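Local coordinates for protein NAD nucleotidase (Haemophilus influenzae, PDB 3ZTV) that degrades NAD to adenosine and nicotinamide riboside in the periplasm, acting as a zinc-dependent pyrophosphatase and 5'-nucleotidase, at residues 387-390 with 391-395; 446-449 with 450-454; 479-482 with 483-487; 522-525 with 526-529. All blocks are in the same frame, centred on the assembly; numbering follows the deposited sequence.

Interaction 1 of 4, residues 387-390 with 391-395; sequences ATRF and IAETM
Arg389 and Glu393, one turn apart on helix 386-396, are joined by a salt bridge. Following the arginine outward, CB leads to CG, which lies anti to the backbone N (chi1 -177°), and a bend at CG swings the rest of the chain alongside the next turn. Arg389 CD then comes to 3.9 Å from Glu393 CG. Beyond it, Arg389 NE donates to Glu393 OE2 at 2.8 Å, and Arg389 NH2 reaches the same OE2 at 3.1 Å, a side-on grip in which two nitrogens share a single oxygen. That oxygen lies in the guanidinium plane. NE meets it on its anti side, somewhat out of the carboxylate plane; NH2 comes from above that plane, the two groups being turned 40° apart. NH1 is hydrogen-bonded to Ser564 O, while Tyr562 makes a cation-pi contact with the guanidinium.

On another side of the helix, the Phe390 ring runs crosswise to Thr394, Phe390 CE1 being 4.1 Å from Thr394 CG2, and both pack on helix 545-555. Thr394 OG1 donates to Ile391 O at 2.7 Å. The helix thus pairs its charges on a partly exposed side and buries its aromatic one, and the double grip on OE2 probably favours an ionised Glu393.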
loop_
_atom_site.group_PDB
_atom_site.type_symbol
_atom_site.label_atom_id
_atom_site.label_comp_id
_atom_site.label_asym_id
_atom_site.label_seq_id
_atom_site.Cartn_x
_atom_site.Cartn_y
_atom_site.Cartn_z
ATOM N N ALA A 387 9.362 5.701 43.836
ATOM C CA ALA A 387 9.996 6.570 42.849
ATOM C C ALA A 387 10.250 5.837 41.528
ATOM O O ALA A 387 10.137 6.435 40.460
ATOM C CB ALA A 387 11.285 7.180 43.401
ATOM N N THR A 388 10.567 4.547 41.600
ATOM C CA THR A 388 10.756 3.754 40.385
ATOM C C THR A 388 9.438 3.567 39.628
ATOM O O THR A 388 9.407 3.646 38.395
ATOM C CB THR A 388 11.410 2.394 40.681
ATOM O OG1 THR A 388 12.675 2.612 41.317
ATOM C CG2 THR A 388 11.628 1.616 39.392
ATOM N N ARG A 389 8.347 3.325 40.356
ATOM C CA ARG A 389 7.025 3.289 39.730
ATOM C C ARG A 389 6.741 4.612 39.012
ATOM O O ARG A 389 6.243 4.622 37.886
ATOM C CB ARG A 389 5.930 2.957 40.756
ATOM C CG ARG A 389 4.524 2.825 40.178
ATOM C CD ARG A 389 3.739 4.115 40.316
ATOM N NE ARG A 389 2.428 4.057 39.668
ATOM C CZ ARG A 389 1.270 3.905 40.306
ATOM N NH1 ARG A 389 1.237 3.777 41.626
ATOM N NH2 ARG A 389 0.139 3.878 39.616
ATOM N N PHE A 390 7.070 5.726 39.656
ATOM C CA PHE A 390 6.932 7.038 39.036
ATOM C C PHE A 390 7.692 7.114 37.704
ATOM O O PHE A 390 7.147 7.543 36.683
ATOM C CB PHE A 390 7.447 8.107 40.000
ATOM C CG PHE A 390 7.135 9.511 39.582
ATOM C CD1 PHE A 390 6.205 9.768 38.594
ATOM C CD2 PHE A 390 7.764 10.581 40.199
ATOM C CE1 PHE A 390 5.921 11.058 38.215
ATOM C CE2 PHE A 390 7.482 11.878 39.824
ATOM C CZ PHE A 390 6.556 12.118 38.829
ATOM N N ILE A 391 8.958 6.710 37.718
ATOM C CA ILE A 391 9.747 6.743 36.494
ATOM C C ILE A 391 9.113 5.848 35.425
ATOM O O ILE A 391 9.036 6.225 34.253
ATOM C CB ILE A 391 11.225 6.370 36.742
ATOM C CG1 ILE A 391 11.871 7.386 37.692
ATOM C CG2 ILE A 391 11.981 6.313 35.421
ATOM C CD1 ILE A 391 11.714 8.804 37.245
ATOM N N ALA A 392 8.641 4.669 35.825
ATOM C CA ALA A 392 7.946 3.796 34.879
ATOM C C ALA A 392 6.719 4.487 34.278
ATOM O O ALA A 392 6.442 4.338 33.086
ATOM C CB ALA A 392 7.564 2.469 35.531
ATOM N N GLU A 393 6.001 5.253 35.091
ATOM C CA GLU A 393 4.848 6.010 34.587
ATOM C C GLU A 393 5.248 7.075 33.555
ATOM O O GLU A 393 4.513 7.318 32.599
ATOM C CB GLU A 393 4.044 6.647 35.730
ATOM C CG GLU A 393 3.443 5.652 36.725
ATOM C CD GLU A 393 2.173 4.970 36.228
ATOM O OE1 GLU A 393 1.666 5.316 35.137
ATOM O OE2 GLU A 393 1.683 4.071 36.946
ATOM N N THR A 394 6.405 7.711 33.743
ATOM C CA THR A 394 6.858 8.708 32.771
ATOM C C THR A 394 7.164 8.041 31.426
ATOM O O THR A 394 6.935 8.620 30.368
ATOM C CB THR A 394 8.086 9.522 33.270
ATOM O OG1 THR A 394 9.262 8.711 33.253
ATOM C CG2 THR A 394 7.851 10.070 34.690
ATOM N N MET A 395 7.658 6.811 31.476
ATOM C CA MET A 395 7.932 6.041 30.270
ATOM C C MET A 395 6.633 5.590 29.594
ATOM O O MET A 395 6.500 5.631 28.370
ATOM C CB MET A 395 8.787 4.828 30.629
ATOM C CG MET A 395 10.141 5.201 31.226
ATOM S SD MET A 395 10.897 3.930 32.257
ATOM C CE MET A 395 11.364 2.759 30.996
#

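Interaction 2 of 4, residues 446-449 with 450-454; sequences VKQV and LEDAM
Residues 446-454 form two and a half turns of regular alpha-helix, with i to i+4 bonds from Leu450 N to Val446 O, Glu451 N to Lys447 O, Asp452 N to Gln448 O and Ala453 N to Val449 O. They belong to helix 443-460 of the 5'-nucleotidase C-terminal domain, and the side chains add an i, i+4 amide-carboxylate bond between Gln448 and Asp452.

Gln448 sends CG anti to its own N (chi1 -169°) and folds back at chi2, which turns its amide toward the following turn. There Gln448 NE2 donates to Asp452 OD1 at 3.0 Å, in a nearly straight bond of 163°. OD1 lies close to the plane of the Gln448 amide, but NE2 approaches it from above the carboxylate plane, the two flat groups being 33° apart. Gln448 NE2 also passes 3.8 Å from Glu451 CB. The other oxygen of Asp452, OD2, is hydrogen-bonded to the hydroxyl of Thr526, so this buried carboxylate is held at both oxygens.

Glu451 uses its carboxylate differently: a bend at chi2 carries both oxygens away from Gln448 to the backbone N atoms of Arg486 and Leu487. On the apolar side, Val449 leans on Thr526 and Phe527 of helix 525-530, whereas Leu450 packs on Pro467 and Tyr474. Lys447, by contrast, stretches out fully to form a salt bridge with Asp505. Close to the backbone the Leu450 side chain folds over the preceding turn, where its CG sits 3.5 Å from Val446 O.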
loop_
_atom_site.group_PDB
_atom_site.type_symbol
_atom_site.label_atom_id
_atom_site.label_comp_id
_atom_site.label_asym_id
_atom_site.label_seq_id
_atom_site.Cartn_x
_atom_site.Cartn_y
_atom_site.Cartn_z
ATOM N N VAL A 446 6.860 -11.739 29.567
ATOM C CA VAL A 446 6.779 -10.648 30.532
ATOM C C VAL A 446 6.945 -11.219 31.936
ATOM O O VAL A 446 7.709 -10.688 32.740
ATOM C CB VAL A 446 5.460 -9.861 30.426
ATOM C CG1 VAL A 446 5.380 -8.800 31.529
ATOM C CG2 VAL A 446 5.334 -9.216 29.046
ATOM N N LYS A 447 6.243 -12.314 32.219
ATOM C CA LYS A 447 6.404 -12.992 33.501
ATOM C C LYS A 447 7.864 -13.383 33.715
ATOM O O LYS A 447 8.431 -13.137 34.782
ATOM C CB LYS A 447 5.511 -14.234 33.583
ATOM C CG LYS A 447 4.021 -13.943 33.732
ATOM C CD LYS A 447 3.213 -15.239 33.799
ATOM C CE LYS A 447 1.747 -14.987 34.110
ATOM N NZ LYS A 447 0.913 -16.226 33.986
ATOM N N GLN A 448 8.471 -13.982 32.694
ATOM C CA GLN A 448 9.844 -14.452 32.812
ATOM C C GLN A 448 10.844 -13.326 33.090
ATOM O O GLN A 448 11.761 -13.492 33.886
ATOM C CB GLN A 448 10.270 -15.251 31.578
ATOM C CG GLN A 448 11.585 -15.972 31.781
ATOM C CD GLN A 448 11.532 -16.958 32.937
ATOM O OE1 GLN A 448 10.748 -17.911 32.922
ATOM N NE2 GLN A 448 12.367 -16.735 33.946
ATOM N N VAL A 449 10.682 -12.177 32.441
ATOM C CA VAL A 449 11.638 -11.102 32.687
ATOM C C VAL A 449 11.524 -10.566 34.121
ATOM O O VAL A 449 12.536 -10.215 34.727
ATOM C CB VAL A 449 11.586 -9.967 31.624
ATOM C CG1 VAL A 449 10.377 -9.085 31.817
ATOM C CG2 VAL A 449 12.866 -9.135 31.675
ATOM N N LEU A 450 10.309 -10.526 34.672
ATOM C CA LEU A 450 10.130 -10.156 36.080
ATOM C C LEU A 450 10.818 -11.171 36.984
ATOM O O LEU A 450 11.476 -10.801 37.959
ATOM C CB LEU A 450 8.648 -10.050 36.452
ATOM C CG LEU A 450 7.858 -8.940 35.753
ATOM C CD1 LEU A 450 6.379 -9.007 36.125
ATOM C CD2 LEU A 450 8.440 -7.569 36.082
ATOM N N GLU A 451 10.674 -12.450 36.655
ATOM C CA GLU A 451 11.347 -13.496 37.423
ATOM C C GLU A 451 12.870 -13.321 37.350
ATOM O O GLU A 451 13.574 -13.433 38.361
ATOM C CB GLU A 451 10.934 -14.888 36.932
ATOM C CG GLU A 451 9.448 -15.240 37.116
ATOM C CD GLU A 451 9.092 -15.731 38.521
ATOM O OE1 GLU A 451 10.001 -15.903 39.362
ATOM O OE2 GLU A 451 7.883 -15.967 38.766
ATOM N N ASP A 452 13.376 -13.047 36.149
ATOM C CA ASP A 452 14.810 -12.829 35.955
ATOM C C ASP A 452 15.313 -11.686 36.831
ATOM O O ASP A 452 16.327 -11.813 37.530
ATOM C CB ASP A 452 15.119 -12.481 34.492
ATOM C CG ASP A 452 14.767 -13.597 33.514
ATOM O OD1 ASP A 452 14.692 -14.779 33.911
ATOM O OD2 ASP A 452 14.585 -13.285 32.317
ATOM N N ALA A 453 14.606 -10.562 36.779
ATOM C CA ALA A 453 15.036 -9.369 37.496
ATOM C C ALA A 453 15.046 -9.587 39.007
ATOM O O ALA A 453 16.000 -9.200 39.688
ATOM C CB ALA A 453 14.168 -8.188 37.120
ATOM N N MET A 454 13.994 -10.209 39.531
ATOM C CA MET A 454 13.930 -10.526 40.959
ATOM C C MET A 454 15.045 -11.477 41.393
ATOM O O MET A 454 15.634 -11.308 42.469
ATOM C CB MET A 454 12.561 -11.102 41.338
ATOM C CG MET A 454 11.453 -10.067 41.345
ATOM S SD MET A 454 9.911 -10.697 42.051
ATOM C CE MET A 454 9.380 -11.810 40.746
#

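Interaction 3 of 4, residues 479-482 with 483-487; sequences TPNA and EGKRL
Asn481 to Gly484 make a type I beta turn at the tip of the beta hairpin formed by strands 472-477 and 487-493, and Asn481 reaches across the turn with both backbone and side chain. The backbone bonds come first. Gly484 N donates to Asn481 O at 2.8 Å, closing the turn, and Asn481 N donates to Lys485 O at 2.9 Å, tying the two arms together. Gly484 has positive phi (84°), a conformation that suits glycine.

Side-chain bonds brace the same turn. With chi1 at 64°, Asn481 CG lies between its own N and carbonyl carbon, and OD1 is brought over the turn. Lys485 N gives Asn481 OD1 a good bond of 2.9 Å, directed from above the plane of the amide. Glu483 N adds a weak one, with an N-H...O angle of only 125°, and this bond alone has the spacing of an Asx turn. Two backbone N-H groups therefore converge on one oxygen.

The packing contact joins Pro480 and Arg486, whose side chain also touches helix 443-460. Arg486, extended from CG to NE, runs beside Pro480 in the same direction; its guanidinium is also hydrogen-bonded to Glu478 O and Gln455 OE1. Pro480 CG sits over one face of that group, offset toward its rim, 3.7 Å from Arg486 CZ.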
loop_
_atom_site.group_PDB
_atom_site.type_symbol
_atom_site.label_atom_id
_atom_site.label_comp_id
_atom_site.label_asym_id
_atom_site.label_seq_id
_atom_site.Cartn_x
_atom_site.Cartn_y
_atom_site.Cartn_z
ATOM N N THR A 479 10.671 -16.107 48.599
ATOM C CA THR A 479 11.007 -17.522 48.502
ATOM C C THR A 479 10.325 -18.165 47.296
ATOM O O THR A 479 9.100 -18.195 47.225
ATOM C CB THR A 479 10.563 -18.274 49.777
ATOM O OG1 THR A 479 11.187 -17.689 50.928
ATOM C CG2 THR A 479 10.928 -19.749 49.688
ATOM N N PRO A 480 11.112 -18.683 46.339
ATOM C CA PRO A 480 10.515 -19.336 45.169
ATOM C C PRO A 480 9.700 -20.564 45.565
ATOM O O PRO A 480 10.014 -21.204 46.571
ATOM C CB PRO A 480 11.734 -19.760 44.341
ATOM C CG PRO A 480 12.837 -18.866 44.797
ATOM C CD PRO A 480 12.580 -18.632 46.257
ATOM N N ASN A 481 8.663 -20.876 44.791
ATOM C CA ASN A 481 7.843 -22.055 45.047
ATOM C C ASN A 481 8.485 -23.323 44.493
ATOM O O ASN A 481 9.629 -23.297 44.038
ATOM C CB ASN A 481 6.422 -21.875 44.498
ATOM C CG ASN A 481 6.387 -21.746 42.987
ATOM O OD1 ASN A 481 7.355 -22.072 42.303
ATOM N ND2 ASN A 481 5.260 -21.279 42.458
ATOM N N ALA A 482 7.741 -24.427 44.537
ATOM C CA ALA A 482 8.249 -25.726 44.105
ATOM C C ALA A 482 8.739 -25.691 42.663
ATOM O O ALA A 482 9.686 -26.394 42.303
ATOM C CB ALA A 482 7.175 -26.796 44.274
ATOM N N GLU A 483 8.091 -24.871 41.841
ATOM C CA GLU A 483 8.434 -24.775 40.423
ATOM C C GLU A 483 9.521 -23.735 40.158
ATOM O O GLU A 483 9.877 -23.476 39.007
ATOM C CB GLU A 483 7.184 -24.464 39.593
ATOM C CG GLU A 483 6.114 -25.543 39.658
ATOM C CD GLU A 483 6.546 -26.838 38.995
ATOM O OE1 GLU A 483 7.539 -26.820 38.235
ATOM O OE2 GLU A 483 5.893 -27.877 39.233
ATOM N N GLY A 484 10.044 -23.140 41.228
ATOM C CA GLY A 484 11.122 -22.173 41.118
ATOM C C GLY A 484 10.676 -20.754 40.818
ATOM O O GLY A 484 11.501 -19.895 40.505
ATOM N N LYS A 485 9.374 -20.502 40.936
ATOM C CA LYS A 485 8.797 -19.202 40.590
ATOM C C LYS A 485 8.470 -18.347 41.811
ATOM O O LYS A 485 8.009 -18.857 42.837
ATOM C CB LYS A 485 7.530 -19.395 39.756
ATOM C CG LYS A 485 7.741 -20.191 38.478
ATOM C CD LYS A 485 8.637 -19.442 37.489
ATOM C CE LYS A 485 8.844 -20.248 36.212
ATOM N NZ LYS A 485 9.503 -19.455 35.129
ATOM N N ARG A 486 8.704 -17.042 41.699
ATOM C CA ARG A 486 8.356 -16.107 42.766
ATOM C C ARG A 486 7.020 -15.392 42.529
ATOM O O ARG A 486 6.393 -14.919 43.476
ATOM C CB ARG A 486 9.469 -15.068 42.965
ATOM C CG ARG A 486 10.790 -15.630 43.471
ATOM C CD ARG A 486 11.751 -14.507 43.850
ATOM N NE ARG A 486 12.980 -15.015 44.464
ATOM C CZ ARG A 486 14.032 -15.460 43.783
ATOM N NH1 ARG A 486 14.023 -15.469 42.455
ATOM N NH2 ARG A 486 15.103 -15.901 44.435
ATOM N N LEU A 487 6.591 -15.292 41.275
ATOM C CA LEU A 487 5.361 -14.562 40.975
ATOM C C LEU A 487 4.114 -15.245 41.527
ATOM O O LEU A 487 3.957 -16.462 41.421
ATOM C CB LEU A 487 5.209 -14.320 39.472
ATOM C CG LEU A 487 6.114 -13.235 38.873
ATOM C CD1 LEU A 487 6.015 -13.251 37.357
ATOM C CD2 LEU A 487 5.758 -11.862 39.417
#

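Interaction 4 of 4, residues 522-525 with 526-529; sequences DGYK and TFGK. With ADN (adenosine), chain D.
Similar first torsions, -78° in Tyr524 and -75° in Phe527, set CG of each residue anti to its carbonyl carbon and send the two rings off side by side in the same direction. Their planes are near parallel, 18° apart, but the rings are slid so far that the centroids are 5.9 Å from each other and there is little overlap. The touching atoms are Tyr524 CD2 and Phe527 CD2, 3.7 Å apart, and Phe527 CE2 lies almost as near.

The backbone joins in at the same place. Tyr524 is at the N-cap position of helix 525-530, and Tyr524 O accepts from Gly528 N at 3.2 Å; Lys525 O then accepts from Lys529 N at 3.1 Å, so the first turn is closed by successive bonds. Tyr524 is also the centre of an inverse gamma turn, the tight bend through which the chain enters the helix. Its hydroxyl is hydrogen-bonded to Ala465 O, and its ring packs on Val449 and Ala453 of helix 443-460.

Upstream of the bend, Asp522 faces the nucleoside. ADN O3' donates to Asp522 OD1 at 2.7 Å and ADN O2' to Asp522 OD2 at 2.7 Å. Asn408 contributes a weak bond to OD2, and it also binds the adenosine itself. An aspartate that binds both ribose hydroxyls, one on each oxygen, is part of the adenosine pocket here, together with residues such as Asn408 and Tyr516, in the 5'-nucleotidase C-terminal domain.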
loop_
_atom_site.group_PDB
_atom_site.type_symbol
_atom_site.label_atom_id
_atom_site.label_comp_id
_atom_site.label_asym_id
_atom_site.label_seq_id
_atom_site.Cartn_x
_atom_site.Cartn_y
_atom_site.Cartn_z
ATOM N N ASP A 522 21.830 -5.992 34.281
ATOM C CA ASP A 522 21.159 -6.193 35.566
ATOM C C ASP A 522 20.380 -7.511 35.623
ATOM O O ASP A 522 19.367 -7.617 36.316
ATOM C CB ASP A 522 20.240 -5.010 35.891
ATOM C CG ASP A 522 20.732 -4.194 37.081
ATOM O OD1 ASP A 522 21.886 -4.408 37.520
ATOM O OD2 ASP A 522 19.976 -3.335 37.579
ATOM N N GLY A 523 20.849 -8.509 34.884
ATOM C CA GLY A 523 20.248 -9.831 34.924
ATOM C C GLY A 523 18.906 -9.986 34.229
ATOM O O GLY A 523 18.219 -10.988 34.424
ATOM N N TYR A 524 18.529 -9.006 33.411
ATOM C CA TYR A 524 17.288 -9.080 32.648
ATOM C C TYR A 524 17.471 -10.021 31.451
ATOM O O TYR A 524 17.406 -9.608 30.289
ATOM C CB TYR A 524 16.843 -7.678 32.213
ATOM C CG TYR A 524 16.182 -6.869 33.320
ATOM C CD1 TYR A 524 16.884 -6.511 34.470
ATOM C CD2 TYR A 524 14.858 -6.460 33.210
ATOM C CE1 TYR A 524 16.276 -5.768 35.477
ATOM C CE2 TYR A 524 14.245 -5.724 34.205
ATOM C CZ TYR A 524 14.953 -5.388 35.337
ATOM O OH TYR A 524 14.333 -4.658 36.319
ATOM N N LYS A 525 17.690 -11.298 31.753
ATOM C CA LYS A 525 18.037 -12.302 30.747
ATOM C C LYS A 525 17.081 -12.329 29.560
ATOM O O LYS A 525 17.514 -12.378 28.405
ATOM C CB LYS A 525 18.132 -13.698 31.380
ATOM C CG LYS A 525 19.285 -13.850 32.362
ATOM C CD LYS A 525 19.362 -15.261 32.929
ATOM C CE LYS A 525 20.490 -15.386 33.944
ATOM N NZ LYS A 525 20.429 -16.671 34.692
ATOM N N THR A 526 15.782 -12.294 29.838
ATOM C CA THR A 526 14.782 -12.373 28.782
ATOM C C THR A 526 14.932 -11.242 27.760
ATOM O O THR A 526 14.855 -11.489 26.557
ATOM C CB THR A 526 13.341 -12.434 29.351
ATOM O OG1 THR A 526 13.136 -13.697 30.003
ATOM C CG2 THR A 526 12.319 -12.275 28.248
ATOM N N PHE A 527 15.142 -10.011 28.223
ATOM C CA PHE A 527 15.364 -8.895 27.299
ATOM C C PHE A 527 16.630 -9.128 26.471
ATOM O O PHE A 527 16.675 -8.811 25.282
ATOM C CB PHE A 527 15.489 -7.559 28.040
ATOM C CG PHE A 527 14.180 -6.996 28.546
ATOM C CD1 PHE A 527 12.966 -7.345 27.971
ATOM C CD2 PHE A 527 14.179 -6.086 29.593
ATOM C CE1 PHE A 527 11.774 -6.803 28.448
ATOM C CE2 PHE A 527 13.000 -5.543 30.070
ATOM C CZ PHE A 527 11.795 -5.901 29.498
ATOM N N GLY A 528 17.664 -9.663 27.112
ATOM C CA GLY A 528 18.907 -9.972 26.426
ATOM C C GLY A 528 18.715 -10.917 25.256
ATOM O O GLY A 528 19.390 -10.803 24.234
ATOM N N LYS A 529 17.786 -11.856 25.403
ATOM C CA LYS A 529 17.507 -12.823 24.346
ATOM C C LYS A 529 16.621 -12.252 23.236
ATOM O O LYS A 529 16.711 -12.680 22.081
ATOM C CB LYS A 529 16.896 -14.100 24.927
ATOM C CG LYS A 529 17.888 -14.920 25.741
ATOM C CD LYS A 529 17.220 -16.091 26.442
ATOM C CE LYS A 529 18.143 -16.694 27.492
ATOM N NZ LYS A 529 17.479 -17.768 28.285
HETATM O "O5'" ADN D . 25.516 0.696 40.749
HETATM C "C5'" ADN D . 25.183 -0.232 39.714
HETATM C "C4'" ADN D . 23.666 -0.309 39.594
HETATM O "O4'" ADN D . 23.147 0.928 39.096
HETATM C "C3'" ADN D . 23.201 -1.379 38.626
HETATM O "O3'" ADN D . 23.000 -2.629 39.291
HETATM C "C2'" ADN D . 21.896 -0.817 38.094
HETATM O "O2'" ADN D . 20.797 -1.186 38.936
HETATM C "C1'" ADN D . 22.078 0.687 38.179
HETATM N N9 ADN D . 22.447 1.213 36.847
HETATM C C8 ADN D . 23.687 1.391 36.349
HETATM N N7 ADN D . 23.633 1.898 35.087
HETATM C C5 ADN D . 22.328 2.044 34.762
HETATM C C6 ADN D . 21.544 2.525 33.603
HETATM N N6 ADN D . 22.135 2.968 32.469
HETATM N N1 ADN D . 20.201 2.507 33.704
HETATM C C2 ADN D . 19.569 2.076 34.811
HETATM N N3 ADN D . 20.212 1.627 35.898
HETATM C C4 ADN D . 21.563 1.596 35.931
#

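How the interactions relate
All four contacts lie in the 5'-nucleotidase C-terminal domain. Interactions 1 and 2 are buried stretches of two different helices, their centres about 18 Å apart and without touching; a charged pair bridges successive turns in the first, an amide and a carboxylate in the second. Interaction 3 is the surface member, a loop turn held mostly by backbone and asparagine bonds, while interaction 4 is partly buried and the one that grips the adenosine. Helix 443-460 connects three of them: interaction 2 meets 3 through Glu451 and 4 through Asp452 and Ala453. Interactions 3 and 4 do not touch each other.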